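Long-range contact in Poly(A) RNA polymerase protein 2 (Saccharomyces cerevisiae, PDB 3NYB), which probably adds adenosines to the 3' ends of RNAs as the polymerase of the TRAMP complex, marking them for nuclear surveillance: residues 185-193 / 265-276. The protein carries 1 engineered substitution. Residues are numbered along the deposited sequence; the frame is centred on the assembly and turned at random.
Sequences GGFSIICLV and IQDPGDESNNIS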
loop_
_atom_site.group_PDB
_atom_site.type_symbol
_atom_site.label_atom_id
_atom_site.label_comp_id
_atom_site.label_asym_id
_atom_site.label_seq_id
_atom_site.Cartn_x
_atom_site.Cartn_y
_atom_site.Cartn_z
ATOM N N GLY A 185 -0.372 6.225 -5.855
ATOM C CA GLY A 185 -1.059 5.265 -6.701
ATOM C C GLY A 185 -0.908 3.846 -6.183
ATOM O O GLY A 185 -0.188 3.600 -5.218
ATOM N N GLY A 186 -1.585 2.905 -6.829
ATOM C CA GLY A 186 -1.592 1.541 -6.353
ATOM C C GLY A 186 -0.238 0.866 -6.470
ATOM O O GLY A 186 0.268 0.286 -5.502
ATOM N N PHE A 187 0.350 0.917 -7.657
ATOM C CA PHE A 187 1.640 0.257 -7.864
ATOM C C PHE A 187 2.687 0.804 -6.889
ATOM O O PHE A 187 3.438 0.050 -6.271
ATOM C CB PHE A 187 2.109 0.388 -9.322
ATOM C CG PHE A 187 3.518 -0.083 -9.550
ATOM C CD1 PHE A 187 3.785 -1.410 -9.824
ATOM C CD2 PHE A 187 4.575 0.807 -9.480
ATOM C CE1 PHE A 187 5.077 -1.838 -10.027
ATOM C CE2 PHE A 187 5.866 0.385 -9.675
ATOM C CZ PHE A 187 6.119 -0.938 -9.950
ATOM N N SER A 188 2.715 2.119 -6.740
ATOM C CA SER A 188 3.641 2.764 -5.820
ATOM C C SER A 188 3.534 2.206 -4.413
ATOM O O SER A 188 4.545 1.947 -3.761
ATOM C CB SER A 188 3.398 4.275 -5.791
ATOM O OG SER A 188 3.623 4.844 -7.070
ATOM N N ILE A 189 2.311 2.037 -3.931
ATOM C CA ILE A 189 2.129 1.548 -2.575
ATOM C C ILE A 189 2.705 0.149 -2.483
ATOM O O ILE A 189 3.453 -0.167 -1.558
ATOM C CB ILE A 189 0.659 1.507 -2.164
ATOM C CG1 ILE A 189 0.023 2.890 -2.313
ATOM C CG2 ILE A 189 0.534 1.031 -0.725
ATOM C CD1 ILE A 189 -1.494 2.883 -2.126
ATOM N N ILE A 190 2.357 -0.684 -3.459
ATOM C CA ILE A 190 2.843 -2.056 -3.497
ATOM C C ILE A 190 4.359 -2.077 -3.467
ATOM O O ILE A 190 4.967 -2.831 -2.701
ATOM C CB ILE A 190 2.368 -2.782 -4.749
ATOM C CG1 ILE A 190 0.848 -2.689 -4.850
ATOM C CG2 ILE A 190 2.812 -4.221 -4.719
ATOM C CD1 ILE A 190 0.272 -3.475 -6.012
ATOM N N CYS A 191 4.966 -1.233 -4.295
ATOM C CA CYS A 191 6.420 -1.125 -4.341
ATOM C C CYS A 191 7.039 -0.862 -2.969
ATOM O O CYS A 191 7.926 -1.599 -2.537
ATOM C CB CYS A 191 6.861 -0.041 -5.321
ATOM S SG CYS A 191 8.639 0.053 -5.480
ATOM N N LEU A 192 6.576 0.185 -2.292
ATOM C CA LEU A 192 7.132 0.565 -0.993
ATOM C C LEU A 192 7.132 -0.585 -0.005
ATOM O O LEU A 192 8.137 -0.860 0.645
ATOM C CB LEU A 192 6.354 1.728 -0.390
ATOM C CG LEU A 192 6.347 3.049 -1.146
ATOM C CD1 LEU A 192 5.412 4.019 -0.439
ATOM C CD2 LEU A 192 7.749 3.624 -1.277
ATOM N N VAL A 193 5.991 -1.244 0.118
ATOM C CA VAL A 193 5.867 -2.366 1.025
ATOM C C VAL A 193 6.812 -3.470 0.589
ATOM O O VAL A 193 7.582 -3.993 1.386
ATOM C CB VAL A 193 4.432 -2.895 1.041
ATOM C CG1 VAL A 193 4.275 -4.014 2.057
ATOM C CG2 VAL A 193 3.492 -1.778 1.364
ATOM N N ILE A 265 10.265 6.448 -7.968
ATOM C CA ILE A 265 10.274 5.011 -8.151
ATOM C C ILE A 265 10.400 4.739 -9.641
ATOM O O ILE A 265 9.641 5.287 -10.445
ATOM C CB ILE A 265 8.987 4.367 -7.597
ATOM C CG1 ILE A 265 8.945 4.485 -6.082
ATOM C CG2 ILE A 265 8.906 2.911 -7.983
ATOM C CD1 ILE A 265 7.618 4.086 -5.491
ATOM N N GLN A 266 11.370 3.905 -10.003
ATOM C CA GLN A 266 11.678 3.638 -11.402
ATOM C C GLN A 266 10.547 2.916 -12.123
ATOM O O GLN A 266 10.129 1.828 -11.713
ATOM C CB GLN A 266 12.969 2.828 -11.510
ATOM C CG GLN A 266 13.582 2.833 -12.891
ATOM C CD GLN A 266 15.049 2.478 -12.867
ATOM O OE1 GLN A 266 15.434 1.412 -12.375
ATOM N NE2 GLN A 266 15.884 3.370 -13.400
ATOM N N ASP A 267 10.057 3.527 -13.199
ATOM C CA ASP A 267 8.979 2.944 -13.992
ATOM C C ASP A 267 9.437 1.626 -14.607
ATOM O O ASP A 267 10.401 1.601 -15.368
ATOM C CB ASP A 267 8.542 3.918 -15.088
ATOM C CG ASP A 267 7.239 3.512 -15.749
ATOM O OD1 ASP A 267 6.795 2.362 -15.532
ATOM O OD2 ASP A 267 6.660 4.346 -16.485
ATOM N N PRO A 268 8.748 0.522 -14.276
ATOM C CA PRO A 268 9.160 -0.808 -14.739
ATOM C C PRO A 268 9.151 -0.965 -16.250
ATOM O O PRO A 268 9.819 -1.853 -16.761
ATOM C CB PRO A 268 8.101 -1.732 -14.138
ATOM C CG PRO A 268 7.574 -1.010 -12.988
ATOM C CD PRO A 268 7.596 0.443 -13.365
ATOM N N GLY A 269 8.386 -0.135 -16.950
ATOM C CA GLY A 269 8.258 -0.255 -18.393
ATOM C C GLY A 269 9.075 0.797 -19.097
ATOM O O GLY A 269 9.150 0.849 -20.322
ATOM N N ASP A 270 9.699 1.637 -18.290
ATOM C CA ASP A 270 10.498 2.732 -18.781
ATOM C C ASP A 270 11.385 3.169 -17.627
ATOM O O ASP A 270 10.952 3.906 -16.737
ATOM C CB ASP A 270 9.591 3.862 -19.266
ATOM C CG ASP A 270 10.360 5.114 -19.639
ATOM O OD1 ASP A 270 10.480 5.412 -20.845
ATOM O OD2 ASP A 270 10.825 5.818 -18.721
ATOM N N GLU A 271 12.614 2.665 -17.625
ATOM C CA GLU A 271 13.570 2.983 -16.578
ATOM C C GLU A 271 13.972 4.444 -16.685
ATOM O O GLU A 271 14.801 4.930 -15.918
ATOM C CB GLU A 271 14.795 2.081 -16.697
ATOM C CG GLU A 271 15.310 1.929 -18.124
ATOM C CD GLU A 271 16.816 1.722 -18.196
ATOM O OE1 GLU A 271 17.368 0.967 -17.362
ATOM O OE2 GLU A 271 17.447 2.320 -19.097
ATOM N N SER A 272 13.359 5.139 -17.638
ATOM C CA SER A 272 13.671 6.532 -17.927
ATOM C C SER A 272 12.922 7.538 -17.047
ATOM O O SER A 272 13.381 8.661 -16.864
ATOM C CB SER A 272 13.397 6.825 -19.403
ATOM O OG SER A 272 12.946 8.154 -19.585
ATOM N N ASN A 273 11.769 7.147 -16.512
ATOM C CA ASN A 273 11.007 8.040 -15.641
ATOM C C ASN A 273 10.439 7.346 -14.401
ATOM O O ASN A 273 10.297 6.122 -14.372
ATOM C CB ASN A 273 9.879 8.720 -16.419
ATOM C CG ASN A 273 8.623 7.871 -16.491
ATOM O OD1 ASN A 273 7.511 8.379 -16.334
ATOM N ND2 ASN A 273 8.794 6.574 -16.725
ATOM N N ASN A 274 10.115 8.126 -13.375
ATOM C CA ASN A 274 9.464 7.545 -12.205
ATOM C C ASN A 274 7.947 7.621 -12.301
ATOM O O ASN A 274 7.384 8.612 -12.768
ATOM C CB ASN A 274 10.002 8.129 -10.885
ATOM C CG ASN A 274 9.299 9.401 -10.454
ATOM O OD1 ASN A 274 8.398 9.894 -11.123
ATOM N ND2 ASN A 274 9.717 9.941 -9.317
ATOM N N ILE A 275 7.285 6.552 -11.893
ATOM C CA ILE A 275 5.835 6.534 -11.947
ATOM C C ILE A 275 5.223 7.308 -10.781
ATOM O O ILE A 275 4.009 7.485 -10.725
ATOM C CB ILE A 275 5.283 5.094 -12.003
ATOM C CG1 ILE A 275 6.336 4.103 -11.511
ATOM C CG2 ILE A 275 4.921 4.723 -13.424
ATOM C CD1 ILE A 275 6.780 4.324 -10.098
ATOM N N SER A 276 6.071 7.787 -9.871
ATOM C CA SER A 276 5.608 8.473 -8.663
ATOM C C SER A 276 5.706 9.988 -8.791
ATOM O O SER A 276 5.494 10.718 -7.818
ATOM C CB SER A 276 6.424 8.038 -7.445
ATOM O OG SER A 276 7.317 6.991 -7.765
#
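Phe187 and Cys191, one helical turn apart, both carry their side chains anti to the backbone N (chi1 171° and -176°), which extends ring and sulfur from helix 186-198 onto residues 265-276. Ile265 CG2, likewise anti to its own backbone N, meets both, 3.8 Å from Cys191 SG and 4.3 Å from Phe187 CE2, while Ile265 CD1 reaches 4.2 Å from Leu192 CD2 and also touches Ser188. At the far end of the ring, Phe187 CZ approaches Pro268 CG at 3.4 Å, the two side chains arriving from opposite directions. Ile275 CD1 sits near the ring plane, at its edge, 4.1 Å from Phe187 CE2. The ring also meets Trp153 of helix 145-155, with planes inclined by about 30°, and Pro268 rests on the same helix. Replacing Phe187 by an alanine is likely to open a gap among Pro268, Ile275 and Trp153. Within the loop, Asp267 ties two positions: its OD1 accepts from Gly269 N in an Asx turn, and Asn273 ND2 donates to the anti lone pair of Asp267 OD2 (3.1 Å). With no hydrogen bond across the interface and six of eight touching residues buried, the attachment of this loop, largely within the Cid1-family poly(A) polymerase region, to the helix appears to rest on apolar shape fit.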